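Side-chain contacts in Lem22 (Legionella pneumophila subsp. pneumophila ATCC 43290, PDB 5WD9), which is a Legionella effector of unestablished molecular activity, built as a small bundle of three helices that probably acts by binding other proteins: residues 13-18 / 40-45; 6-11 / 65-70; 29-34 / 79-84; 51-54 / 60-63. All blocks are in the same frame, centred on the assembly; numbering follows the deposited sequence. Where two conformers were deposited one is given.

Contact 1 of 4, residues 13-18 / 40-45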
loop_
_atom_site.group_PDB
_atom_site.type_symbol
_atom_site.label_atom_id
_atom_site.label_comp_id
_atom_site.label_asym_id
_atom_site.label_seq_id
_atom_site.Cartn_x
_atom_site.Cartn_y
_atom_site.Cartn_z
ATOM N N GLU A 13 -0.756 7.721 -3.014
ATOM C CA GLU A 13 0.525 8.116 -3.569
ATOM C C GLU A 13 1.683 7.586 -2.742
ATOM O O GLU A 13 2.730 7.259 -3.305
ATOM C CB GLU A 13 0.568 9.621 -3.754
ATOM C CG GLU A 13 -0.482 10.059 -4.746
ATOM C CD GLU A 13 -0.371 11.503 -5.129
ATOM O OE1 GLU A 13 0.641 12.148 -4.779
ATOM O OE2 GLU A 13 -1.308 11.980 -5.801
ATOM N N TYR A 14 1.499 7.459 -1.424
ATOM C CA TYR A 14 2.516 6.845 -0.575
ATOM C C TYR A 14 2.770 5.405 -1.003
ATOM O O TYR A 14 3.916 4.990 -1.181
ATOM C CB TYR A 14 2.044 6.905 0.880
ATOM C CG TYR A 14 3.006 6.294 1.869
ATOM C CD1 TYR A 14 3.896 7.089 2.562
ATOM C CD2 TYR A 14 3.015 4.928 2.128
ATOM C CE1 TYR A 14 4.771 6.540 3.476
ATOM C CE2 TYR A 14 3.894 4.381 3.037
ATOM C CZ TYR A 14 4.753 5.192 3.703
ATOM O OH TYR A 14 5.645 4.639 4.611
ATOM N N MET A 15 1.701 4.636 -1.190
ATOM C CA MET A 15 1.858 3.240 -1.584
ATOM C C MET A 15 2.500 3.123 -2.954
ATOM O O MET A 15 3.382 2.285 -3.162
ATOM C CB MET A 15 0.507 2.533 -1.580
ATOM C CG MET A 15 -0.085 2.340 -0.192
ATOM S SD MET A 15 -1.683 1.501 -0.250
ATOM C CE MET A 15 -1.145 -0.200 -0.477
ATOM N N GLU A 16 2.063 3.950 -3.908
ATOM C CA GLU A 16 2.648 3.898 -5.243
ATOM C C GLU A 16 4.137 4.208 -5.186
ATOM O O GLU A 16 4.947 3.526 -5.827
ATOM C CB GLU A 16 1.917 4.867 -6.170
ATOM C CG GLU A 16 2.349 4.773 -7.620
ATOM C CD GLU A 16 1.340 5.393 -8.563
ATOM O OE1 GLU A 16 0.128 5.360 -8.250
ATOM O OE2 GLU A 16 1.765 5.919 -9.613
ATOM N N ASP A 17 4.515 5.212 -4.396
ATOM C CA ASP A 17 5.913 5.595 -4.247
ATOM C C ASP A 17 6.730 4.467 -3.635
ATOM O O ASP A 17 7.824 4.152 -4.109
ATOM C CB ASP A 17 5.986 6.842 -3.366
ATOM C CG ASP A 17 7.392 7.287 -3.103
ATOM O OD1 ASP A 17 7.957 7.955 -3.988
ATOM O OD2 ASP A 17 7.934 6.980 -2.019
ATOM N N GLN A 18 6.228 3.856 -2.565
ATOM C CA GLN A 18 6.986 2.791 -1.917
ATOM C C GLN A 18 7.081 1.548 -2.791
ATOM O O GLN A 18 8.126 0.894 -2.827
ATOM C CB GLN A 18 6.363 2.465 -0.566
ATOM C CG GLN A 18 6.358 3.637 0.416
ATOM C CD GLN A 18 7.761 4.068 0.802
ATOM O OE1 GLN A 18 8.408 3.410 1.616
ATOM N NE2 GLN A 18 8.235 5.167 0.226
ATOM N N THR A 40 2.183 -1.165 6.147
ATOM C CA THR A 40 1.863 -0.494 7.397
ATOM C C THR A 40 0.925 0.669 7.149
ATOM O O THR A 40 -0.076 0.844 7.854
ATOM C CB THR A 40 3.147 0.011 8.045
ATOM O OG1 THR A 40 3.999 -1.113 8.308
ATOM C CG2 THR A 40 2.836 0.745 9.352
ATOM N N GLU A 41 1.248 1.509 6.169
ATOM C CA GLU A 41 0.455 2.699 5.954
ATOM C C GLU A 41 -0.952 2.332 5.523
ATOM O O GLU A 41 -1.925 2.924 5.991
ATOM C CB GLU A 41 1.129 3.580 4.913
ATOM C CG GLU A 41 0.724 5.039 5.002
ATOM C CD GLU A 41 1.145 5.736 6.285
ATOM O OE1 GLU A 41 1.950 5.170 7.055
ATOM O OE2 GLU A 41 0.655 6.842 6.536
ATOM N N HIS A 42 -1.079 1.332 4.656
ATOM C CA HIS A 42 -2.394 0.865 4.248
ATOM C C HIS A 42 -3.190 0.345 5.444
ATOM O O HIS A 42 -4.375 0.666 5.606
ATOM C CB HIS A 42 -2.234 -0.195 3.155
ATOM C CG HIS A 42 -3.531 -0.759 2.672
ATOM N ND1 HIS A 42 -4.145 -1.838 3.271
ATOM C CD2 HIS A 42 -4.332 -0.393 1.641
ATOM C CE1 HIS A 42 -5.266 -2.117 2.628
ATOM N NE2 HIS A 42 -5.397 -1.258 1.631
ATOM N N PHE A 43 -2.556 -0.457 6.299
ATOM C CA PHE A 43 -3.281 -1.012 7.433
ATOM C C PHE A 43 -3.767 0.088 8.360
ATOM O O PHE A 43 -4.931 0.094 8.783
ATOM C CB PHE A 43 -2.410 -2.004 8.197
ATOM C CG PHE A 43 -3.072 -2.511 9.433
ATOM C CD1 PHE A 43 -4.082 -3.453 9.348
ATOM C CD2 PHE A 43 -2.746 -1.998 10.672
ATOM C CE1 PHE A 43 -4.718 -3.910 10.484
ATOM C CE2 PHE A 43 -3.387 -2.454 11.818
ATOM C CZ PHE A 43 -4.366 -3.412 11.718
ATOM N N VAL A 44 -2.887 1.028 8.693
ATOM C CA VAL A 44 -3.265 2.094 9.616
ATOM C C VAL A 44 -4.367 2.959 9.015
ATOM O O VAL A 44 -5.406 3.214 9.638
ATOM C CB VAL A 44 -2.024 2.922 9.995
ATOM C CG1 VAL A 44 -2.431 4.171 10.776
ATOM C CG2 VAL A 44 -1.020 2.071 10.776
ATOM N N LYS A 45 -4.175 3.407 7.786
ATOM C CA LYS A 45 -5.086 4.396 7.211
ATOM C C LYS A 45 -6.412 3.781 6.783
ATOM O O LYS A 45 -7.463 4.411 6.920
ATOM C CB LYS A 45 -4.416 5.110 6.037
ATOM C CG LYS A 45 -3.233 5.989 6.439
ATOM C CD LYS A 45 -3.646 7.147 7.319
ATOM C CE LYS A 45 -2.418 7.910 7.777
ATOM N NZ LYS A 45 -2.841 9.141 8.487
HETATM O O HOH W 1 4.216 3.654 6.917
#
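Packing between Tyr14 and Glu41 is carbon against ring. The aliphatic part of Glu41 lies across one face of the phenol, with CG 3.9 Å from the ring centroid and 21° off the ring normal, a CH-pi contact. CG sits toward the rim of that face, while Glu41 CB closes on Tyr14 CE2 at 3.4 Å. Gln18 CG, one helical turn further on, lies over the opposite face, which leaves the ring sandwiched between two methylenes. The sandwich depends on the first torsion of Tyr14, which turns CG anti to the backbone N (chi1 180°) and extends the ring toward helix 28-52.

These two helices, 4-24 and 28-52, are the first two of a three-helix bundle, and helix 58-87 closes the inner side of their seam through Ile67, which touches both Met15 and His42. There the contact is sulfur-aromatic: Met15 SD lies 3.8 Å from His42 CD2, at the edge of the imidazole, the line to the centroid being 74° off the ring normal. Met15 CE packs on His42 CB as well, and the ring itself stacks with Tyr71.

Polar linkage runs through water on the outer side. One water donates to Glu41 OE1 at 2.7 Å and lies 2.9 Å from Tyr14 OH, bonded to both. Gln18 NE2 donates to Asp17 OD2 within its own helix, and Gln18 OE1 accepts from Asn37 ND2 of helix 28-52.

Contact 2 of 4, residues 6-11 / 65-70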
loop_
_atom_site.group_PDB
_atom_site.type_symbol
_atom_site.label_atom_id
_atom_site.label_comp_id
_atom_site.label_asym_id
_atom_site.label_seq_id
_atom_site.Cartn_x
_atom_site.Cartn_y
_atom_site.Cartn_z
ATOM N N THR A 6 -8.203 13.709 1.731
ATOM C CA THR A 6 -6.777 14.003 1.773
ATOM C C THR A 6 -5.982 12.807 2.265
ATOM O O THR A 6 -4.904 12.519 1.735
ATOM C CB THR A 6 -6.535 15.227 2.652
ATOM O OG1 THR A 6 -7.279 16.317 2.099
ATOM C CG2 THR A 6 -5.076 15.596 2.682
ATOM N N GLU A 7 -6.484 12.102 3.287
ATOM C CA GLU A 7 -5.784 10.920 3.775
ATOM C C GLU A 7 -5.687 9.852 2.698
ATOM O O GLU A 7 -4.635 9.218 2.543
ATOM C CB GLU A 7 -6.455 10.371 5.029
ATOM C CG GLU A 7 -6.380 11.310 6.227
ATOM C CD GLU A 7 -5.011 11.378 6.889
ATOM O OE1 GLU A 7 -4.089 10.626 6.508
ATOM O OE2 GLU A 7 -4.859 12.206 7.814
ATOM N N LEU A 8 -6.754 9.646 1.927
ATOM C CA LEU A 8 -6.697 8.628 0.886
ATOM C C LEU A 8 -5.811 9.063 -0.273
ATOM O O LEU A 8 -5.125 8.230 -0.873
ATOM C CB LEU A 8 -8.101 8.256 0.410
ATOM C CG LEU A 8 -8.909 7.479 1.445
ATOM C CD1 LEU A 8 -10.191 6.983 0.806
ATOM C CD2 LEU A 8 -8.108 6.319 2.037
ATOM N N THR A 9 -5.804 10.355 -0.605
ATOM C CA THR A 9 -4.880 10.856 -1.615
ATOM C C THR A 9 -3.441 10.592 -1.194
ATOM O O THR A 9 -2.639 10.063 -1.968
ATOM C CB THR A 9 -5.114 12.351 -1.829
ATOM O OG1 THR A 9 -6.440 12.543 -2.337
ATOM C CG2 THR A 9 -4.122 12.919 -2.832
ATOM N N ARG A 10 -3.115 10.923 0.052
ATOM C CA ARG A 10 -1.770 10.672 0.548
ATOM C C ARG A 10 -1.451 9.190 0.549
ATOM O O ARG A 10 -0.344 8.798 0.173
ATOM C CB ARG A 10 -1.597 11.244 1.956
ATOM C CG ARG A 10 -1.307 12.743 1.982
ATOM C CD ARG A 10 -1.117 13.296 3.416
ATOM N NE ARG A 10 -0.369 12.378 4.267
ATOM C CZ ARG A 10 -0.518 12.280 5.582
ATOM N NH1 ARG A 10 -1.382 13.051 6.233
ATOM N NH2 ARG A 10 0.182 11.387 6.247
ATOM N N LEU A 11 -2.401 8.345 0.965
ATOM C CA LEU A 11 -2.131 6.916 1.062
ATOM C C LEU A 11 -1.878 6.328 -0.318
ATOM O O LEU A 11 -0.936 5.544 -0.506
ATOM C CB LEU A 11 -3.285 6.183 1.744
ATOM C CG LEU A 11 -3.140 4.655 1.722
ATOM C CD1 LEU A 11 -1.952 4.195 2.534
ATOM C CD2 LEU A 11 -4.420 3.994 2.196
ATOM N N ILE A 65 -10.692 2.429 -4.977
ATOM C CA ILE A 65 -10.410 1.457 -6.026
ATOM C C ILE A 65 -8.934 1.501 -6.429
ATOM O O ILE A 65 -8.279 0.455 -6.581
ATOM C CB ILE A 65 -11.354 1.695 -7.217
ATOM C CG1 ILE A 65 -12.788 1.346 -6.817
ATOM C CG2 ILE A 65 -10.890 0.899 -8.421
ATOM C CD1 ILE A 65 -13.857 1.940 -7.731
ATOM N N GLU A 66 -8.376 2.708 -6.580
ATOM C CA GLU A 66 -6.954 2.834 -6.900
ATOM C C GLU A 66 -6.084 2.210 -5.817
ATOM O O GLU A 66 -5.103 1.506 -6.115
ATOM C CB GLU A 66 -6.592 4.309 -7.086
ATOM C CG GLU A 66 -7.223 4.948 -8.324
ATOM C CD GLU A 66 -7.016 6.456 -8.390
ATOM O OE1 GLU A 66 -6.463 7.044 -7.441
ATOM O OE2 GLU A 66 -7.418 7.072 -9.407
ATOM N N ILE A 67 -6.445 2.430 -4.555
ATOM C CA ILE A 67 -5.678 1.893 -3.440
ATOM C C ILE A 67 -5.777 0.381 -3.419
ATOM O O ILE A 67 -4.796 -0.311 -3.140
ATOM C CB ILE A 67 -6.182 2.507 -2.126
ATOM C CG1 ILE A 67 -5.724 3.962 -2.042
ATOM C CG2 ILE A 67 -5.657 1.725 -0.917
ATOM C CD1 ILE A 67 -6.518 4.779 -1.085
ATOM N N ARG A 68 -6.950 -0.167 -3.737
ATOM C CA ARG A 68 -7.098 -1.613 -3.694
ATOM C C ARG A 68 -6.163 -2.279 -4.693
ATOM O O ARG A 68 -5.564 -3.320 -4.399
ATOM C CB ARG A 68 -8.556 -1.974 -3.962
ATOM C CG ARG A 68 -8.782 -3.456 -4.123
ATOM C CD ARG A 68 -8.697 -4.206 -2.828
ATOM N NE ARG A 68 -8.867 -5.639 -3.069
ATOM C CZ ARG A 68 -8.909 -6.562 -2.117
ATOM N NH1 ARG A 68 -8.779 -6.210 -0.851
ATOM N NH2 ARG A 68 -9.072 -7.841 -2.438
ATOM N N SER A 69 -6.031 -1.701 -5.882
ATOM C CA SER A 69 -5.120 -2.270 -6.866
ATOM C C SER A 69 -3.690 -2.265 -6.346
ATOM O O SER A 69 -2.954 -3.248 -6.518
ATOM C CB SER A 69 -5.211 -1.463 -8.157
ATOM O OG SER A 69 -4.288 -1.946 -9.120
ATOM N N LEU A 70 -3.273 -1.164 -5.719
ATOM C CA LEU A 70 -1.931 -1.100 -5.153
ATOM C C LEU A 70 -1.771 -2.093 -4.010
ATOM O O LEU A 70 -0.705 -2.697 -3.848
ATOM C CB LEU A 70 -1.651 0.315 -4.672
ATOM C CG LEU A 70 -1.573 1.335 -5.801
ATOM C CD1 LEU A 70 -1.678 2.739 -5.233
ATOM C CD2 LEU A 70 -0.279 1.160 -6.589
#
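Ile67 holds CG1 anti to its carbonyl carbon (chi1 -73°) and carries CD1 on an extended arm toward helix 4-24, where the methyl enters between Leu8 and Leu11. Leu11 meets it by swinging CG anti to the backbone N (chi1 173°), which brings the CD2 branch closer to helix 58-87 than the start of the side chain would suggest. The site belongs to the hydrophobic core of a three-helix bundle, at the seam where the first helix packs against the last.

The side-chain contacts between Ile67 and the two leucines are apolar. Ile67 CD1 lies 3.8 Å from Leu8 CD2 and 4.0 Å from Leu11 CD2, so one methyl serves both leucines, which are three residues apart and therefore nearly one turn from each other on the same helix. The second branch of the isoleucine takes part too: CG2 stands 4.0 Å from Leu11 CD2, and that leucine methyl consequently rests against both ends of the forked side chain. Each leucine crosses Ile67 at about a right angle.

The remaining helix, 28-52, completes the enclosure. From it, Leu49 touches Leu8 and Met46 touches Leu11, and all three central side chains are buried. At the border with helix 28-52, Glu7 forms a salt bridge with Lys45. The isoleucine methyl also reaches the main chain of helix 4-24, with Ile67 CD1 3.7 Å from Leu8 O.

Contact 3 of 4, residues 29-34 / 79-84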
loop_
_atom_site.group_PDB
_atom_site.type_symbol
_atom_site.label_atom_id
_atom_site.label_comp_id
_atom_site.label_asym_id
_atom_site.label_seq_id
_atom_site.Cartn_x
_atom_site.Cartn_y
_atom_site.Cartn_z
ATOM N N THR A 29 16.394 -7.055 1.396
ATOM C CA THR A 29 16.128 -6.330 2.632
ATOM C C THR A 29 15.556 -4.949 2.341
ATOM O O THR A 29 14.581 -4.523 2.973
ATOM C CB THR A 29 17.422 -6.221 3.447
ATOM O OG1 THR A 29 17.807 -7.522 3.906
ATOM C CG2 THR A 29 17.240 -5.295 4.641
ATOM N N ALA A 30 16.128 -4.243 1.370
ATOM C CA ALA A 30 15.647 -2.906 1.056
ATOM C C ALA A 30 14.277 -2.967 0.402
ATOM O O ALA A 30 13.403 -2.140 0.683
ATOM C CB ALA A 30 16.647 -2.198 0.142
ATOM N N GLN A 31 14.075 -3.947 -0.480
ATOM C CA GLN A 31 12.772 -4.120 -1.098
ATOM C C GLN A 31 11.717 -4.380 -0.042
ATOM O O GLN A 31 10.637 -3.783 -0.070
ATOM C CB GLN A 31 12.840 -5.300 -2.063
ATOM C CG GLN A 31 11.552 -5.530 -2.804
ATOM C CD GLN A 31 11.597 -6.738 -3.706
ATOM O OE1 GLN A 31 12.620 -7.420 -3.808
ATOM N NE2 GLN A 31 10.477 -7.016 -4.369
ATOM N N LEU A 32 12.033 -5.253 0.919
ATOM C CA LEU A 32 11.073 -5.586 1.957
ATOM C C LEU A 32 10.711 -4.372 2.790
ATOM O O LEU A 32 9.543 -4.194 3.142
ATOM C CB LEU A 32 11.600 -6.704 2.853
ATOM C CG LEU A 32 10.564 -7.191 3.878
ATOM C CD1 LEU A 32 9.288 -7.702 3.210
ATOM C CD2 LEU A 32 11.167 -8.247 4.799
ATOM N N LYS A 33 11.683 -3.511 3.095
ATOM C CA LYS A 33 11.371 -2.352 3.914
ATOM C C LYS A 33 10.368 -1.445 3.212
ATOM O O LYS A 33 9.420 -0.966 3.838
ATOM C CB LYS A 33 12.645 -1.587 4.258
ATOM C CG LYS A 33 12.392 -0.423 5.200
ATOM C CD LYS A 33 12.309 -0.895 6.653
ATOM C CE LYS A 33 11.028 -0.408 7.336
ATOM N NZ LYS A 33 9.788 -0.981 6.730
ATOM N N PHE A 34 10.541 -1.209 1.910
ATOM C CA PHE A 34 9.593 -0.363 1.184
ATOM C C PHE A 34 8.215 -1.012 1.120
ATOM O O PHE A 34 7.190 -0.336 1.299
ATOM C CB PHE A 34 10.109 -0.086 -0.229
ATOM C CG PHE A 34 11.281 0.845 -0.276
ATOM C CD1 PHE A 34 11.181 2.135 0.234
ATOM C CD2 PHE A 34 12.487 0.437 -0.829
ATOM C CE1 PHE A 34 12.255 2.999 0.195
ATOM C CE2 PHE A 34 13.565 1.302 -0.873
ATOM C CZ PHE A 34 13.443 2.584 -0.365
ATOM N N ASP A 79 4.967 -10.986 -0.693
ATOM C CA ASP A 79 5.065 -12.423 -0.516
ATOM C C ASP A 79 6.280 -12.969 -1.248
ATOM O O ASP A 79 7.035 -13.778 -0.702
ATOM C CB ASP A 79 3.786 -13.059 -1.044
ATOM C CG ASP A 79 3.735 -14.530 -0.815
ATOM O OD1 ASP A 79 3.663 -14.923 0.369
ATOM O OD2 ASP A 79 3.719 -15.281 -1.809
ATOM N N LYS A 80 6.489 -12.534 -2.490
ATOM C CA LYS A 80 7.649 -13.004 -3.241
ATOM C C LYS A 80 8.946 -12.592 -2.560
ATOM O O LYS A 80 9.887 -13.391 -2.449
ATOM C CB LYS A 80 7.599 -12.452 -4.668
ATOM C CG LYS A 80 6.402 -12.921 -5.476
ATOM C CD LYS A 80 6.605 -14.321 -6.004
ATOM C CE LYS A 80 5.285 -15.045 -6.176
ATOM N NZ LYS A 80 5.510 -16.481 -6.487
ATOM N N CYS A 81 9.021 -11.347 -2.091
ATOM C CA CYS A 81 10.213 -10.880 -1.405
ATOM C C CYS A 81 10.499 -11.704 -0.154
ATOM O O CYS A 81 11.618 -12.183 0.045
ATOM C CB CYS A 81 10.009 -9.417 -1.047
ATOM S SG CYS A 81 11.453 -8.658 -0.338
ATOM N N ARG A 82 9.493 -11.881 0.704
ATOM C CA ARG A 82 9.703 -12.637 1.938
ATOM C C ARG A 82 10.056 -14.091 1.644
ATOM O O ARG A 82 10.887 -14.688 2.344
ATOM C CB ARG A 82 8.448 -12.558 2.808
ATOM C CG ARG A 82 8.256 -11.245 3.529
ATOM C CD ARG A 82 7.271 -11.405 4.676
ATOM N NE ARG A 82 7.180 -10.199 5.497
ATOM C CZ ARG A 82 8.024 -9.889 6.477
ATOM N NH1 ARG A 82 9.038 -10.695 6.769
ATOM N NH2 ARG A 82 7.858 -8.767 7.167
ATOM N N ASP A 83 9.437 -14.679 0.616
ATOM C CA ASP A 83 9.772 -16.049 0.226
ATOM C C ASP A 83 11.238 -16.156 -0.148
ATOM O O ASP A 83 11.921 -17.110 0.242
ATOM C CB ASP A 83 8.942 -16.483 -0.980
ATOM C CG ASP A 83 7.520 -16.845 -0.635
ATOM O OD1 ASP A 83 7.180 -16.958 0.558
ATOM O OD2 ASP A 83 6.739 -16.996 -1.588
ATOM N N GLN A 84 11.736 -15.188 -0.919
ATOM C CA GLN A 84 13.128 -15.203 -1.350
ATOM C C GLN A 84 14.062 -14.995 -0.171
ATOM O O GLN A 84 15.115 -15.633 -0.092
ATOM C CB GLN A 84 13.339 -14.103 -2.386
ATOM C CG GLN A 84 12.786 -14.416 -3.754
ATOM C CD GLN A 84 13.430 -13.572 -4.827
ATOM O OE1 GLN A 84 13.187 -12.368 -4.907
ATOM N NE2 GLN A 84 14.272 -14.192 -5.647
HETATM O O HOH W 2 11.634 -9.939 -4.680
#
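Cys81 fits closely against the backbone and first side-chain carbons of helix 29-34. Its SG lies 3.7 Å from Leu32 CB and equally near Leu32 N, and the CA atoms of Leu32 and Cys81 are 6.3 Å apart. With SG anti to the backbone N (chi1 -174°), the thiol is directed into the angle between Leu32 and Gln31. The extended chain of Gln31 runs alongside, its OE1 3.9 Å from Cys81 SG, and Leu35 adds a further apolar contact to the buried cysteine.

Toward solvent the character changes. Arg82, an exposed residue, runs its extended chain across Leu32 at about a right angle, so that both leucine methyls meet it: CD1 is 3.7 Å from Arg82 CG, and CD2 lies over one face of the guanidinium, offset toward the rim. The charged end is held by a salt bridge from NH2 to Glu36, one turn beyond Leu32, which leaves the planar group lying over the leucine. Gln31 and Gln84 are bridged by a water that donates to Gln31 OE1 at 2.8 Å and to Gln84 OE1 at 2.9 Å.

The two short helical segments run in roughly opposite directions, 144° between their N-to-C senses, with their axes 9.6 Å apart at closest approach. Such near-antiparallel packing of consecutive helices is characteristic of an up-down-up three-helix bundle.

Contact 4 of 4, residues 51-54 / 60-63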
loop_
_atom_site.group_PDB
_atom_site.type_symbol
_atom_site.label_atom_id
_atom_site.label_comp_id
_atom_site.label_asym_id
_atom_site.label_seq_id
_atom_site.Cartn_x
_atom_site.Cartn_y
_atom_site.Cartn_z
ATOM N N THR A 51 -13.762 3.073 9.862
ATOM C CA THR A 51 -14.528 3.566 10.999
ATOM C C THR A 51 -15.420 4.751 10.644
ATOM O O THR A 51 -16.420 4.980 11.332
ATOM C CB THR A 51 -13.585 3.953 12.143
ATOM O OG1 THR A 51 -12.755 5.047 11.733
ATOM C CG2 THR A 51 -12.702 2.776 12.519
ATOM N N ILE A 52 -15.094 5.499 9.593
ATOM C CA ILE A 52 -15.768 6.762 9.307
ATOM C C ILE A 52 -16.429 6.814 7.939
ATOM O O ILE A 52 -17.216 7.740 7.690
ATOM C CB ILE A 52 -14.832 7.977 9.491
ATOM C CG1 ILE A 52 -13.746 7.980 8.412
ATOM C CG2 ILE A 52 -14.229 7.981 10.890
ATOM C CD1 ILE A 52 -13.109 9.334 8.195
ATOM N N TYR A 53 -16.134 5.886 7.032
ATOM C CA TYR A 53 -16.643 5.973 5.670
ATOM C C TYR A 53 -17.216 4.637 5.230
ATOM O O TYR A 53 -16.540 3.607 5.317
ATOM C CB TYR A 53 -15.542 6.391 4.695
ATOM C CG TYR A 53 -16.057 6.511 3.283
ATOM C CD1 TYR A 53 -16.726 7.660 2.867
ATOM C CD2 TYR A 53 -15.898 5.470 2.365
ATOM C CE1 TYR A 53 -17.213 7.775 1.582
ATOM C CE2 TYR A 53 -16.390 5.580 1.070
ATOM C CZ TYR A 53 -17.044 6.740 0.692
ATOM O OH TYR A 53 -17.521 6.868 -0.588
ATOM N N LYS A 54 -18.458 4.669 4.736
ATOM C CA LYS A 54 -19.136 3.498 4.200
ATOM C C LYS A 54 -19.489 3.616 2.724
ATOM O O LYS A 54 -19.770 2.590 2.095
ATOM C CB LYS A 54 -20.435 3.235 4.979
ATOM C CG LYS A 54 -20.262 2.380 6.220
ATOM C CD LYS A 54 -20.600 0.931 5.927
ATOM C CE LYS A 54 -22.020 0.800 5.395
ATOM N NZ LYS A 54 -22.499 -0.611 5.406
ATOM N N VAL A 60 -13.947 9.641 -2.951
ATOM C CA VAL A 60 -13.432 8.606 -2.073
ATOM C C VAL A 60 -13.448 7.255 -2.772
ATOM O O VAL A 60 -12.488 6.482 -2.684
ATOM C CB VAL A 60 -14.215 8.575 -0.750
ATOM C CG1 VAL A 60 -13.793 7.366 0.078
ATOM C CG2 VAL A 60 -13.988 9.850 0.025
ATOM N N ASP A 61 -14.531 6.949 -3.480
ATOM C CA ASP A 61 -14.640 5.643 -4.112
ATOM C C ASP A 61 -13.562 5.444 -5.168
ATOM O O ASP A 61 -12.970 4.362 -5.258
ATOM C CB ASP A 61 -16.034 5.476 -4.701
ATOM C CG ASP A 61 -17.098 5.228 -3.630
ATOM O OD1 ASP A 61 -16.753 5.067 -2.438
ATOM O OD2 ASP A 61 -18.286 5.181 -3.987
ATOM N N ARG A 62 -13.278 6.473 -5.971
ATOM C CA ARG A 62 -12.202 6.343 -6.946
ATOM C C ARG A 62 -10.881 6.028 -6.259
ATOM O O ARG A 62 -10.128 5.142 -6.692
ATOM C CB ARG A 62 -12.096 7.632 -7.760
ATOM C CG ARG A 62 -11.074 7.523 -8.883
ATOM C CD ARG A 62 -10.799 8.875 -9.549
ATOM N NE ARG A 62 -11.942 9.380 -10.310
ATOM C CZ ARG A 62 -12.759 10.358 -9.928
ATOM N NH1 ARG A 62 -12.608 10.998 -8.773
ATOM N NH2 ARG A 62 -13.744 10.708 -10.728
ATOM N N LEU A 63 -10.567 6.771 -5.199
ATOM C CA LEU A 63 -9.317 6.537 -4.493
ATOM C C LEU A 63 -9.282 5.146 -3.880
ATOM O O LEU A 63 -8.244 4.486 -3.916
ATOM C CB LEU A 63 -9.095 7.632 -3.452
ATOM C CG LEU A 63 -8.677 8.984 -4.030
ATOM C CD1 LEU A 63 -8.963 10.070 -3.019
ATOM C CD2 LEU A 63 -7.186 8.932 -4.375
#
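Tyr53 reaches across to Val60 and Asp61 from just beyond helix 28-52. The chain before it is weakly bonded helix, in which Thr51 OG1 is hydrogen-bonded back to Ser48 O. At Tyr53 the backbone has become extended, and with CG anti to the backbone N the phenol spans the connection and meets the start of helix 58-87.

Its ring is used on a face and at an edge. Val60 CG1 comes over one face, 3.4 Å from the centroid and 18° off the normal, a close CH-pi contact in which the methyl sits somewhat toward the rim, 3.3 Å from Tyr53 CE2. At the far end Tyr53 OH donates to Asp61 OD1 over 2.7 Å. That oxygen lies in the plane of the phenol ring but is approached from above its own carboxylate plane, 52° out of it, the two planes being 74° apart. The hydroxyl is also bonded to Ser57 N, while Ser57 OG is bonded to Val60 N, so Tyr53 is tied to both the approach to the helix and its first turn.

The arrangement belongs to the interhelical turn between helices 28-52 and 58-87, at one end of the three-helix bundle, where Val60 also packs on Val5 and Leu8 of helix 4-24.

Each pair of the three helices is represented: contact 1 joins 4-24 to 28-52, contact 2 joins 4-24 to 58-87, and contacts 3 and 4 both join 28-52 to 58-87, about 29 Å apart between centres and on opposite sides of the chain's centre. Contact 2 is fully buried and its side-chain packing is apolar. The others are partly buried and mix carbon packing with polar links: through water in contacts 1 and 3, by a direct hydrogen bond in contact 4. Contacts 1 and 2 adjoin through the Lys45–Glu7 salt bridge and through His42 on Ile67; contacts 2 and 4 meet where Leu8 packs on Val60.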